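Local structure of lipocalin allergen (Canis lupus familiaris, 4ODD) at residues Thr17-Ser22 against Glu126-Phe131; Asn23-Ile28 against Asn144-Gly149; Gly29-Phe34 against Lys57-Cys62; Arg35-Gly40 against Asp150-Pro155; Thr93-Ile98 against Gly120-Glu125. The protein is a dog dander allergen of the lipocalin family and, like its relatives, probably carries small molecules inside a beta-barrel. One frame throughout, in Å; residues are numbered along the deposited sequence.

Interaction 1: Thr17-Ser22 against Glu126-Phe131; sequences TLYVSS and EDIAKF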
# COMPACT_ATOMS: atom_id res chain seq x y z
N THR A 17 -5.77 1.22 -5.67
CA THR A 17 -6.02 0.66 -4.35
C THR A 17 -7.42 0.07 -4.28
O THR A 17 -8.39 0.74 -4.61
CB THR A 17 -5.88 1.70 -3.22
OG1 THR A 17 -4.66 2.43 -3.37
CG2 THR A 17 -5.90 0.99 -1.87
N LEU A 18 -7.52 -1.17 -3.83
CA LEU A 18 -8.82 -1.81 -3.60
C LEU A 18 -9.18 -1.82 -2.12
O LEU A 18 -10.22 -1.28 -1.70
CB LEU A 18 -8.82 -3.22 -4.17
CG LEU A 18 -9.08 -3.33 -5.67
CD1 LEU A 18 -8.63 -2.09 -6.41
CD2 LEU A 18 -8.44 -4.57 -6.26
N TYR A 19 -8.33 -2.43 -1.30
CA TYR A 19 -8.58 -2.49 0.13
C TYR A 19 -7.37 -2.05 0.93
O TYR A 19 -6.24 -2.24 0.50
CB TYR A 19 -8.96 -3.90 0.57
CG TYR A 19 -10.25 -4.44 -0.00
CD1 TYR A 19 -11.42 -4.42 0.75
CD2 TYR A 19 -10.30 -4.99 -1.27
CE1 TYR A 19 -12.61 -4.92 0.24
CE2 TYR A 19 -11.49 -5.49 -1.79
CZ TYR A 19 -12.64 -5.45 -1.02
OH TYR A 19 -13.81 -5.95 -1.54
N VAL A 20 -7.63 -1.47 2.09
CA VAL A 20 -6.61 -1.21 3.08
C VAL A 20 -7.15 -1.59 4.45
O VAL A 20 -8.35 -1.49 4.71
CB VAL A 20 -6.20 0.28 3.14
CG1 VAL A 20 -5.54 0.70 1.86
CG2 VAL A 20 -7.41 1.14 3.42
N SER A 21 -6.25 -2.03 5.33
CA SER A 21 -6.61 -2.27 6.72
C SER A 21 -5.48 -1.75 7.57
O SER A 21 -4.38 -1.53 7.09
CB SER A 21 -6.88 -3.76 6.99
OG SER A 21 -5.71 -4.56 6.87
N SER A 22 -5.77 -1.57 8.85
CA SER A 22 -4.78 -1.06 9.79
C SER A 22 -5.16 -1.36 11.23
O SER A 22 -6.34 -1.51 11.56
CB SER A 22 -4.61 0.46 9.60
OG SER A 22 -3.61 0.95 10.49
N GLU A 126 -10.44 -14.65 -4.91
CA GLU A 126 -9.51 -15.45 -4.13
C GLU A 126 -8.48 -14.53 -3.50
O GLU A 126 -8.14 -14.66 -2.33
CB GLU A 126 -8.82 -16.47 -5.02
CG GLU A 126 -9.77 -17.47 -5.68
CD GLU A 126 -10.81 -16.81 -6.58
OE1 GLU A 126 -10.55 -16.69 -7.80
OE2 GLU A 126 -11.88 -16.42 -6.06
N ASP A 127 -7.97 -13.61 -4.31
CA ASP A 127 -7.13 -12.51 -3.85
C ASP A 127 -7.68 -11.87 -2.57
O ASP A 127 -6.95 -11.70 -1.58
CB ASP A 127 -6.99 -11.48 -4.97
CG ASP A 127 -6.31 -12.04 -6.21
OD1 ASP A 127 -5.56 -13.04 -6.08
OD2 ASP A 127 -6.50 -11.49 -7.30
N ILE A 128 -8.96 -11.51 -2.57
CA ILE A 128 -9.57 -10.97 -1.36
C ILE A 128 -9.29 -11.82 -0.12
O ILE A 128 -8.96 -11.31 0.95
CB ILE A 128 -11.09 -10.79 -1.50
CG1 ILE A 128 -11.40 -9.56 -2.35
CG2 ILE A 128 -11.74 -10.64 -0.14
CD1 ILE A 128 -12.81 -9.03 -2.13
N ALA A 129 -9.42 -13.14 -0.26
CA ALA A 129 -9.16 -14.04 0.85
C ALA A 129 -7.73 -13.89 1.35
O ALA A 129 -7.49 -13.72 2.55
CB ALA A 129 -9.43 -15.48 0.44
N LYS A 130 -6.78 -13.97 0.42
CA LYS A 130 -5.36 -13.85 0.75
C LYS A 130 -5.11 -12.55 1.50
O LYS A 130 -4.31 -12.50 2.45
CB LYS A 130 -4.49 -13.91 -0.51
CG LYS A 130 -3.80 -15.25 -0.75
CD LYS A 130 -3.04 -15.26 -2.07
CE LYS A 130 -2.45 -16.63 -2.38
NZ LYS A 130 -1.86 -16.71 -3.75
N PHE A 131 -5.81 -11.51 1.08
CA PHE A 131 -5.69 -10.23 1.76
C PHE A 131 -6.18 -10.32 3.19
O PHE A 131 -5.43 -10.04 4.12
CB PHE A 131 -6.43 -9.12 1.02
CG PHE A 131 -6.51 -7.83 1.79
CD1 PHE A 131 -5.38 -7.04 1.96
CD2 PHE A 131 -7.70 -7.42 2.37
CE1 PHE A 131 -5.45 -5.85 2.67
CE2 PHE A 131 -7.77 -6.23 3.08
CZ PHE A 131 -6.65 -5.45 3.23
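Y19 and F131 meet where helix E126-F131 packs against strand T17-S22. These two come closest at Y19 CB and F131 CE2, 3.6 Å apart. The two rings lie obliquely, with planes 36° apart and centroids 6.0 Å from each other, neither stacked nor T-shaped. One helical turn earlier, I128 reaches the phenol end of Y19 with its terminal methyl, I128 CD1 lying 3.8 Å from Y19 CZ. The far end of F131 touches S21 as well, its CZ 3.9 Å from S21 OG.

F131 reaches so deep because CG stands anti to its backbone N (chi1 172°), which aims the ring at the strand. A classic beta bulge opposite L116 allows L18 and Y19 to follow one another on the same side of the strand. Outside the pair, A114 and I145 also touch F131, Y147 meets the ring of Y19, and S21 OG is hydrogen-bonded to S135 OG of the same helix.

The two segments run nearly parallel, 20° between their directions, as the lipocalin helix lies against the outside of its eight-stranded barrel. Aromatic and branched aliphatic groups suit this interface, since helix and barrel wall adhere by apolar contact, with the serine hydroxyl satisfied by the helix.

Interaction 2: Asn23-Ile28 against Asn144-Gly149; sequences NNLDKI and NIIYLG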
# COMPACT_ATOMS: atom_id res chain seq x y z
N ASN A 23 -4.15 -1.45 12.10
CA ASN A 23 -4.40 -1.57 13.53
C ASN A 23 -4.87 -0.22 14.09
O ASN A 23 -5.44 -0.16 15.17
CB ASN A 23 -3.14 -2.07 14.27
CG ASN A 23 -1.95 -1.12 14.14
OD1 ASN A 23 -1.88 -0.31 13.22
ND2 ASN A 23 -1.01 -1.22 15.06
N ASN A 24 -4.63 0.85 13.33
CA ASN A 24 -5.06 2.18 13.73
C ASN A 24 -6.05 2.82 12.75
O ASN A 24 -5.67 3.45 11.77
CB ASN A 24 -3.85 3.09 13.92
CG ASN A 24 -2.95 2.62 15.05
OD1 ASN A 24 -1.72 2.63 14.92
ND2 ASN A 24 -3.57 2.19 16.16
N LEU A 25 -7.33 2.65 13.04
CA LEU A 25 -8.39 3.19 12.19
C LEU A 25 -8.22 4.64 11.76
O LEU A 25 -8.57 5.00 10.64
CB LEU A 25 -9.75 2.99 12.83
CG LEU A 25 -10.50 1.78 12.27
CD1 LEU A 25 -11.84 1.64 12.95
CD2 LEU A 25 -10.67 1.88 10.75
N ASP A 26 -7.70 5.49 12.64
CA ASP A 26 -7.48 6.89 12.29
C ASP A 26 -6.58 7.05 11.05
O ASP A 26 -6.80 7.94 10.23
CB ASP A 26 -6.89 7.65 13.49
CG ASP A 26 -6.02 6.75 14.39
OD1 ASP A 26 -6.58 6.06 15.28
OD2 ASP A 26 -4.78 6.74 14.21
N LYS A 27 -5.59 6.17 10.93
CA LYS A 27 -4.57 6.27 9.89
C LYS A 27 -5.10 6.10 8.46
O LYS A 27 -4.60 6.72 7.53
CB LYS A 27 -3.47 5.24 10.17
CG LYS A 27 -2.66 5.53 11.41
CD LYS A 27 -1.87 6.84 11.26
CE LYS A 27 -0.92 7.06 12.43
NZ LYS A 27 -0.12 8.32 12.26
N ILE A 28 -6.11 5.25 8.31
CA ILE A 28 -6.68 4.98 7.00
C ILE A 28 -8.09 5.55 6.89
O ILE A 28 -8.79 5.33 5.90
CB ILE A 28 -6.76 3.46 6.75
CG1 ILE A 28 -7.61 2.80 7.85
CG2 ILE A 28 -5.36 2.86 6.68
CD1 ILE A 28 -7.75 1.29 7.70
N ASN A 144 -11.44 -3.34 10.83
CA ASN A 144 -10.54 -2.28 10.40
C ASN A 144 -10.23 -2.36 8.91
O ASN A 144 -9.32 -1.70 8.43
CB ASN A 144 -9.26 -2.27 11.24
CG ASN A 144 -9.48 -1.75 12.66
OD1 ASN A 144 -10.54 -1.21 12.97
ND2 ASN A 144 -8.48 -1.90 13.51
N ILE A 145 -11.00 -3.16 8.18
CA ILE A 145 -10.83 -3.27 6.74
C ILE A 145 -11.71 -2.27 6.01
O ILE A 145 -12.90 -2.14 6.30
CB ILE A 145 -11.18 -4.68 6.23
CG1 ILE A 145 -10.18 -5.70 6.77
CG2 ILE A 145 -11.23 -4.70 4.71
CD1 ILE A 145 -10.46 -7.13 6.31
N ILE A 146 -11.12 -1.54 5.06
CA ILE A 146 -11.86 -0.53 4.30
C ILE A 146 -11.71 -0.72 2.79
O ILE A 146 -10.60 -0.93 2.28
CB ILE A 146 -11.38 0.88 4.65
CG1 ILE A 146 -11.65 1.17 6.12
CG2 ILE A 146 -12.06 1.91 3.78
CD1 ILE A 146 -11.05 2.47 6.56
N TYR A 147 -12.83 -0.64 2.07
CA TYR A 147 -12.81 -0.73 0.61
C TYR A 147 -12.66 0.67 0.02
O TYR A 147 -13.44 1.59 0.34
CB TYR A 147 -14.06 -1.46 0.10
CG TYR A 147 -14.17 -1.52 -1.40
CD1 TYR A 147 -13.29 -2.29 -2.16
CD2 TYR A 147 -15.14 -0.79 -2.08
CE1 TYR A 147 -13.38 -2.32 -3.54
CE2 TYR A 147 -15.24 -0.82 -3.46
CZ TYR A 147 -14.36 -1.59 -4.19
OH TYR A 147 -14.46 -1.62 -5.58
N LEU A 148 -11.64 0.86 -0.81
CA LEU A 148 -11.38 2.19 -1.38
C LEU A 148 -11.59 2.19 -2.87
O LEU A 148 -11.51 3.24 -3.50
CB LEU A 148 -9.95 2.65 -1.08
CG LEU A 148 -9.63 2.93 0.38
CD1 LEU A 148 -8.15 3.35 0.54
CD2 LEU A 148 -10.58 4.00 0.92
N GLY A 149 -11.87 1.00 -3.40
CA GLY A 149 -12.13 0.82 -4.82
C GLY A 149 -13.14 1.77 -5.46
O GLY A 149 -13.02 2.07 -6.65
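L25 and I28, one turn apart in the short, weakly bonded helix after the first long strand, face N144 and I146 of the last strand region. The apolar part of the contact is made by methyl groups. I146 CD1 lies against the CG1-CD1 arm of I28, 3.7 Å from both I28 CG1 and I28 CD1, and L25 adds its CD2 at 4.2 Å from the same methyl. The isoleucine side chains pass at a slant and bridge backbones whose CA atoms, I28 and I146, are 8.0 Å apart. In I28 that arm stands between the backbone N and the carbonyl carbon (chi1 58°), a placement that turns CD1 to the strand.

The second kind of contact sets polar atoms of N144 against hydrocarbon. Its amide slants across the branched end of L25, and L25 CG is the carbon nearest to N144 CG, at 3.7 Å. The backbone of the asparagine takes part too, N144 O lying 3.5 Å from I28 CD1. These are van der Waals contacts; the polar duty of the amide lies with the first strand, where N144 ND2 makes a weak hydrogen bond to S22 O. N23 stands at the margin, its own side chain bonded through OD1 to K112 N.

Beyond these residues, I146 pairs by backbone with V20 in strand 13-22, while I145 points its side chain to helix 125-137, meeting F131 and K132. The helical turn 25-28 rests beside the edge where strand 145-147 joins the barrel, and K27 ties its end to F34 in the loop that follows.

Interaction 3: Gly29-Phe34 against Lys57-Cys62; sequences GENGPF and KVDGEC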
# COMPACT_ATOMS: atom_id res chain seq x y z
N GLY A 29 -8.50 6.28 7.92
CA GLY A 29 -9.80 6.91 7.92
C GLY A 29 -9.74 8.17 7.08
O GLY A 29 -8.70 8.45 6.46
N GLU A 30 -10.84 8.92 7.05
CA GLU A 30 -10.86 10.17 6.31
C GLU A 30 -9.79 11.10 6.85
O GLU A 30 -9.71 11.34 8.06
CB GLU A 30 -12.23 10.85 6.34
CG GLU A 30 -12.39 11.94 5.27
CD GLU A 30 -11.99 11.47 3.86
OE1 GLU A 30 -12.90 11.07 3.09
OE2 GLU A 30 -10.78 11.50 3.52
N ASN A 31 -8.95 11.60 5.95
CA ASN A 31 -7.83 12.44 6.32
C ASN A 31 -6.65 11.70 6.93
O ASN A 31 -5.70 12.32 7.39
CB ASN A 31 -8.28 13.57 7.23
CG ASN A 31 -7.76 14.90 6.78
OD1 ASN A 31 -8.16 15.40 5.73
ND2 ASN A 31 -6.84 15.48 7.55
N GLY A 32 -6.72 10.37 6.95
CA GLY A 32 -5.60 9.55 7.38
C GLY A 32 -4.56 9.48 6.28
O GLY A 32 -4.92 9.43 5.08
N PRO A 33 -3.27 9.49 6.65
CA PRO A 33 -2.20 9.53 5.66
C PRO A 33 -2.04 8.19 4.93
O PRO A 33 -1.31 8.12 3.94
CB PRO A 33 -0.95 9.85 6.49
CG PRO A 33 -1.27 9.35 7.86
CD PRO A 33 -2.77 9.53 8.03
N PHE A 34 -2.72 7.16 5.40
CA PHE A 34 -2.60 5.87 4.76
C PHE A 34 -3.87 5.47 4.04
O PHE A 34 -4.00 4.34 3.57
CB PHE A 34 -2.08 4.80 5.73
CG PHE A 34 -0.63 4.97 6.06
CD1 PHE A 34 0.35 4.42 5.24
CD2 PHE A 34 -0.23 5.73 7.15
CE1 PHE A 34 1.71 4.60 5.52
CE2 PHE A 34 1.11 5.91 7.44
CZ PHE A 34 2.09 5.34 6.62
N LYS A 57 -6.23 12.10 0.21
CA LYS A 57 -7.12 13.24 0.40
C LYS A 57 -6.62 14.01 1.63
O LYS A 57 -6.59 13.48 2.73
CB LYS A 57 -8.59 12.80 0.56
CG LYS A 57 -9.27 12.17 -0.69
CD LYS A 57 -10.74 11.73 -0.37
CE LYS A 57 -11.31 10.65 -1.32
NZ LYS A 57 -12.54 9.96 -0.75
N VAL A 58 -6.19 15.25 1.42
CA VAL A 58 -5.72 16.09 2.52
C VAL A 58 -6.63 17.30 2.71
O VAL A 58 -6.53 18.29 1.98
CB VAL A 58 -4.27 16.58 2.29
CG1 VAL A 58 -3.90 17.64 3.32
CG2 VAL A 58 -3.30 15.40 2.34
N ASP A 59 -7.51 17.21 3.71
CA ASP A 59 -8.52 18.23 3.96
C ASP A 59 -9.46 18.34 2.76
O ASP A 59 -9.71 19.43 2.25
CB ASP A 59 -7.87 19.58 4.28
CG ASP A 59 -7.05 19.55 5.58
OD1 ASP A 59 -7.46 18.84 6.53
OD2 ASP A 59 -6.00 20.23 5.65
N GLY A 60 -9.96 17.18 2.33
CA GLY A 60 -10.85 17.08 1.19
C GLY A 60 -10.21 17.39 -0.15
O GLY A 60 -10.91 17.51 -1.16
N GLU A 61 -8.88 17.50 -0.17
CA GLU A 61 -8.14 17.91 -1.37
C GLU A 61 -7.13 16.86 -1.88
O GLU A 61 -6.29 16.37 -1.12
CB GLU A 61 -7.43 19.23 -1.09
CG GLU A 61 -8.33 20.32 -0.52
CD GLU A 61 -8.97 21.17 -1.60
OE1 GLU A 61 -9.66 22.16 -1.27
OE2 GLU A 61 -8.78 20.84 -2.79
N CYS A 62 -7.21 16.53 -3.18
CA CYS A 62 -6.38 15.47 -3.73
C CYS A 62 -4.93 15.90 -3.87
O CYS A 62 -4.62 16.82 -4.61
CB CYS A 62 -6.92 14.99 -5.08
SG CYS A 62 -8.41 14.00 -4.94
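Two loops touch at the surface here, N31 reaching from the long connection between strands 13-22 and 36-44 to D59 in the tight turn between strands 49-57 and 62-71. In the lipocalin barrel both lie at the open end, where the first of these loops characteristically flanks the entrance.

One hydrogen bond joins them: D59 N donates to N31 OD1 over 2.8 Å, with an N-H...O angle of 151°. The donor lies in the carbonyl plane of the amide, on a lone pair. N31 can offer its side chain because it occupies the third position of a type II turn from G29 to G32, where phi is positive (75°), a place that asparagine and glycine tolerate well. D59 and G60 also have positive phi, and their turn leaves the NH of D59 facing outward. The carboxylate of D59 slants past the amide, planes 23° apart, with D59 OD1 3.6 Å from both N31 ND2 and N31 OD1.

E30 bends at chi2 and crosses the extended chain of K57 at about a right angle, its OE2 3.9 Å from K57 CD. The same oxygen accepts a hydrogen bond from N31 N at 3.0 Å, within the turn itself.

E30 OE1 and K57 NZ, 4.0 Å apart, are beyond a salt bridge, so their attraction is probably diffuse. A single directed bond, in an exposed setting, implies a modest tie between the loops.

Interaction 4: Arg35-Gly40 against Asp150-Pro155; sequences RIYLRG and DTDNCP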
# COMPACT_ATOMS: atom_id res chain seq x y z
N ARG A 35 -4.79 6.42 3.95
CA ARG A 35 -5.89 6.31 3.02
C ARG A 35 -5.33 6.62 1.62
O ARG A 35 -5.51 7.70 1.07
CB ARG A 35 -7.04 7.26 3.40
CG ARG A 35 -8.38 6.92 2.76
CD ARG A 35 -9.49 7.79 3.32
NE ARG A 35 -10.76 7.59 2.63
CZ ARG A 35 -11.71 6.75 3.03
NH1 ARG A 35 -11.54 6.01 4.11
NH2 ARG A 35 -12.84 6.64 2.33
N ILE A 36 -4.62 5.63 1.07
CA ILE A 36 -3.77 5.81 -0.10
C ILE A 36 -4.43 5.36 -1.39
O ILE A 36 -4.89 4.21 -1.51
CB ILE A 36 -2.47 5.00 0.05
CG1 ILE A 36 -1.67 5.47 1.25
CG2 ILE A 36 -1.63 5.11 -1.22
CD1 ILE A 36 -1.40 6.93 1.20
N TYR A 37 -4.45 6.24 -2.37
CA TYR A 37 -4.94 5.84 -3.68
C TYR A 37 -3.77 5.70 -4.61
O TYR A 37 -3.17 6.69 -5.04
CB TYR A 37 -5.96 6.84 -4.21
CG TYR A 37 -7.21 6.87 -3.36
CD1 TYR A 37 -8.22 5.92 -3.53
CD2 TYR A 37 -7.39 7.84 -2.37
CE1 TYR A 37 -9.38 5.94 -2.76
CE2 TYR A 37 -8.53 7.87 -1.60
CZ TYR A 37 -9.52 6.91 -1.79
OH TYR A 37 -10.65 6.96 -1.01
N LEU A 38 -3.41 4.46 -4.88
CA LEU A 38 -2.30 4.20 -5.77
C LEU A 38 -2.55 4.64 -7.18
O LEU A 38 -3.68 4.59 -7.68
CB LEU A 38 -1.90 2.74 -5.72
CG LEU A 38 -0.64 2.81 -4.84
CD1 LEU A 38 -0.71 1.84 -3.67
CD2 LEU A 38 0.64 2.68 -5.67
N ARG A 39 -1.48 5.09 -7.81
CA ARG A 39 -1.51 5.35 -9.24
C ARG A 39 -0.53 4.41 -9.92
O ARG A 39 -0.87 3.77 -10.91
CB ARG A 39 -1.18 6.80 -9.56
CG ARG A 39 -2.32 7.77 -9.19
CD ARG A 39 -3.59 7.45 -9.99
NE ARG A 39 -4.69 8.34 -9.66
CZ ARG A 39 -5.70 8.01 -8.86
NH1 ARG A 39 -5.73 6.81 -8.29
NH2 ARG A 39 -6.66 8.88 -8.61
N GLY A 40 0.67 4.29 -9.36
CA GLY A 40 1.64 3.38 -9.94
C GLY A 40 2.88 3.16 -9.11
O GLY A 40 3.16 3.88 -8.16
N ASP A 150 -14.11 2.24 -4.68
CA ASP A 150 -15.20 3.04 -5.26
C ASP A 150 -15.22 4.51 -4.83
O ASP A 150 -16.18 5.24 -5.11
CB ASP A 150 -16.55 2.41 -4.92
CG ASP A 150 -16.80 2.36 -3.42
OD1 ASP A 150 -15.99 2.95 -2.66
OD2 ASP A 150 -17.79 1.71 -3.01
N THR A 151 -14.17 4.95 -4.13
CA THR A 151 -14.07 6.33 -3.68
C THR A 151 -12.86 7.05 -4.27
O THR A 151 -12.46 8.12 -3.77
CB THR A 151 -14.03 6.43 -2.15
OG1 THR A 151 -13.05 5.53 -1.62
CG2 THR A 151 -15.38 6.07 -1.58
N ASP A 152 -12.29 6.47 -5.32
CA ASP A 152 -11.12 7.05 -5.94
C ASP A 152 -11.54 8.14 -6.92
O ASP A 152 -11.61 7.90 -8.11
CB ASP A 152 -10.29 6.00 -6.66
CG ASP A 152 -8.88 6.48 -6.97
OD1 ASP A 152 -8.63 7.70 -6.74
OD2 ASP A 152 -8.06 5.65 -7.44
N ASN A 153 -11.79 9.33 -6.39
CA ASN A 153 -12.25 10.44 -7.20
C ASN A 153 -11.13 11.39 -7.57
O ASN A 153 -11.37 12.49 -8.06
CB ASN A 153 -13.37 11.20 -6.47
CG ASN A 153 -12.89 11.83 -5.17
OD1 ASN A 153 -12.31 12.91 -5.16
ND2 ASN A 153 -13.14 11.15 -4.06
N CYS A 154 -9.89 10.97 -7.34
CA CYS A 154 -8.74 11.81 -7.63
C CYS A 154 -8.30 11.69 -9.10
O CYS A 154 -8.63 10.71 -9.77
CB CYS A 154 -7.59 11.51 -6.67
SG CYS A 154 -7.91 12.02 -4.97
N PRO A 155 -7.54 12.69 -9.60
CA PRO A 155 -7.16 12.75 -11.01
C PRO A 155 -6.54 11.46 -11.51
O PRO A 155 -5.71 10.88 -10.82
CB PRO A 155 -6.10 13.86 -11.03
CG PRO A 155 -6.48 14.74 -9.89
CD PRO A 155 -6.95 13.80 -8.82
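R39 carries the ionic part of this contact, meeting D152 end-on with both terminal nitrogens. R39 NH1 donates to D152 OD2 at 2.7 Å, on the syn lone pair of the oxygen, and R39 NH2 donates to D152 OD1 at 3.0 Å; the guanidinium and carboxylate planes are 38° apart. Arginine suits the place because its remaining edge still has donors to spend. R39 NE (3.0 Å) and R39 NH2 (3.1 Å) both bond to P155 O, gripping that single carbonyl side-on from one face of its plane, and NH1 turns back to L38 O at 3.1 Å. With partners at its edges, the flat group is fixed in rotation.

The segment D150-P155 is the tail that runs back over the barrel wall after the last strand. It includes C154, whose disulfide to C62 fastens the tail to strand 62-71, the cross-link found in many lipocalins. An inverse gamma turn centred on D152 bends the chain there.

Hydroxyl bonding comes from Y37, whose OH shares a hydrogen bond of 2.9 Å with T151 OG1, the threonine oxygen lying in the plane of the ring. Y37 also makes van der Waals contact, its ring suited to lie along D152. D152 slides past it in the opposite direction, D152 CG lying 3.5 Å from Y37 CD1, with ring and carboxylate planes 27° apart. T151 OG1 has a further weak bond to L148 O.

Interaction 5: Thr93-Ile98 against Gly120-Glu125; sequences TPNALI and GAHVNE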
# COMPACT_ATOMS: atom_id res chain seq x y z
N THR A 93 -0.14 -11.41 -8.29
CA THR A 93 -0.67 -12.03 -9.51
C THR A 93 -0.51 -10.96 -10.59
O THR A 93 0.07 -9.91 -10.31
CB THR A 93 -2.15 -12.46 -9.32
OG1 THR A 93 -3.03 -11.52 -9.94
CG2 THR A 93 -2.50 -12.59 -7.83
N PRO A 94 -0.98 -11.21 -11.82
CA PRO A 94 -0.82 -10.14 -12.83
C PRO A 94 -1.91 -9.09 -12.69
O PRO A 94 -1.77 -7.95 -13.14
CB PRO A 94 -0.97 -10.89 -14.17
CG PRO A 94 -1.03 -12.35 -13.82
CD PRO A 94 -1.54 -12.43 -12.42
N ASN A 95 -2.99 -9.50 -12.04
CA ASN A 95 -4.11 -8.63 -11.72
C ASN A 95 -4.00 -7.98 -10.33
O ASN A 95 -4.58 -6.93 -10.08
CB ASN A 95 -5.42 -9.43 -11.82
CG ASN A 95 -6.65 -8.59 -11.53
OD1 ASN A 95 -7.14 -7.86 -12.39
ND2 ASN A 95 -7.17 -8.71 -10.30
N ALA A 96 -3.24 -8.59 -9.43
CA ALA A 96 -3.27 -8.15 -8.03
C ALA A 96 -1.91 -7.95 -7.33
O ALA A 96 -0.86 -8.37 -7.82
CB ALA A 96 -4.18 -9.08 -7.22
N LEU A 97 -1.96 -7.30 -6.16
CA LEU A 97 -0.77 -6.96 -5.41
C LEU A 97 -1.12 -6.79 -3.93
O LEU A 97 -1.94 -5.94 -3.58
CB LEU A 97 -0.18 -5.66 -5.96
CG LEU A 97 1.21 -5.28 -5.45
CD1 LEU A 97 2.21 -6.29 -5.96
CD2 LEU A 97 1.57 -3.88 -5.92
N ILE A 98 -0.52 -7.59 -3.08
CA ILE A 98 -0.73 -7.44 -1.64
C ILE A 98 0.52 -6.89 -0.93
O ILE A 98 1.60 -7.50 -0.98
CB ILE A 98 -1.14 -8.77 -0.97
CG1 ILE A 98 -2.46 -9.27 -1.54
CG2 ILE A 98 -1.26 -8.59 0.55
CD1 ILE A 98 -2.89 -10.61 -0.97
N GLY A 120 -6.41 -2.77 -12.79
CA GLY A 120 -7.63 -2.70 -13.58
C GLY A 120 -8.93 -3.07 -12.87
O GLY A 120 -9.34 -2.41 -11.91
N ALA A 121 -9.60 -4.12 -13.35
CA ALA A 121 -10.86 -4.57 -12.75
C ALA A 121 -10.91 -6.10 -12.58
O ALA A 121 -9.88 -6.73 -12.34
CB ALA A 121 -12.05 -4.09 -13.58
N HIS A 122 -12.10 -6.68 -12.70
CA HIS A 122 -12.29 -8.14 -12.67
C HIS A 122 -11.50 -8.85 -11.57
O HIS A 122 -11.01 -9.96 -11.77
CB HIS A 122 -11.96 -8.74 -14.04
CG HIS A 122 -10.73 -8.15 -14.68
ND1 HIS A 122 -9.47 -8.69 -14.49
CD2 HIS A 122 -10.56 -7.07 -15.48
CE1 HIS A 122 -8.59 -7.96 -15.16
NE2 HIS A 122 -9.22 -6.98 -15.76
N VAL A 123 -11.40 -8.21 -10.42
CA VAL A 123 -10.51 -8.65 -9.34
C VAL A 123 -10.81 -10.05 -8.77
O VAL A 123 -11.93 -10.34 -8.34
CB VAL A 123 -10.51 -7.61 -8.21
CG1 VAL A 123 -10.99 -6.27 -8.75
CG2 VAL A 123 -11.39 -8.06 -7.06
N ASN A 124 -9.79 -10.90 -8.78
CA ASN A 124 -9.90 -12.27 -8.27
C ASN A 124 -10.41 -12.33 -6.84
O ASN A 124 -9.73 -11.90 -5.91
CB ASN A 124 -8.55 -13.00 -8.34
CG ASN A 124 -8.08 -13.26 -9.77
OD1 ASN A 124 -8.30 -14.34 -10.31
ND2 ASN A 124 -7.41 -12.28 -10.37
N GLU A 125 -11.61 -12.88 -6.66
CA GLU A 125 -12.20 -13.02 -5.32
C GLU A 125 -11.30 -13.81 -4.36
O GLU A 125 -11.38 -13.65 -3.13
CB GLU A 125 -13.58 -13.66 -5.43
CG GLU A 125 -14.56 -13.24 -4.34
CD GLU A 125 -14.53 -14.17 -3.13
OE1 GLU A 125 -13.51 -14.85 -2.91
OE2 GLU A 125 -15.55 -14.21 -2.40
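N95 fills the close-packed part of this contact, its side chain laid against the backbone bend of A121-N124. With CG anti to the backbone N (chi1 -179°), the amide extends straight from its own turn into the opposite loop. N95 CG lies 3.8 Å from A121 O, while N95 CB lies 3.8 Å from N124 ND2. The two asparagine amides cross at a slant, their planes 70° apart. A small, flat, polar residue suits a place walled by main-chain groups and the side chains of H122 and N124.

T93 shapes the corner before N95. Its OG1 accepts from N95 N at 2.9 Å and from A96 N at 3.0 Å, an ST turn combined with an ST motif.

The looser side belongs to H122 and V123. The imidazole of H122 meets N95 obliquely, amide and ring planes 40° apart, and is itself exposed, while V123 shows N95 little more than its backbone and turns its side chain to L18. At the solvent-facing start of this loop, the backbone angles of G120 call for glycine.

N124 occupies the N-cap position of helix 125-137 without a capping bond from its side chain. N95 pairs by backbone with R119 and L97 packs on W15, the tryptophan of the G-X-W signature. This neighbourhood is typical of the closed end of a lipocalin barrel, where the chain leaves the sheet for its helix.

Overall arrangement
From the N terminus, interaction 1 joins the first strand to the helix 104 residues on. Interaction 2 follows directly in the chain and crosses it, closing on the last strand. Interaction 3 closes a shorter loop within the spans of both. Interaction 4, taking strand 36-44 to the C-terminal tail, crosses interactions 1, 2 and 3, and meets the last through the C62-C154 disulfide. Segments in the order 17-22, 23-28, 35-40 thus meet partners in the same order, 126-131, 144-149, 150-155. Interaction 5 falls within the spans of interactions 1, 2 and 4 and comes after interaction 3 in series. Its centre lies about 25 Å from that of interaction 3, at the other end of the barrel.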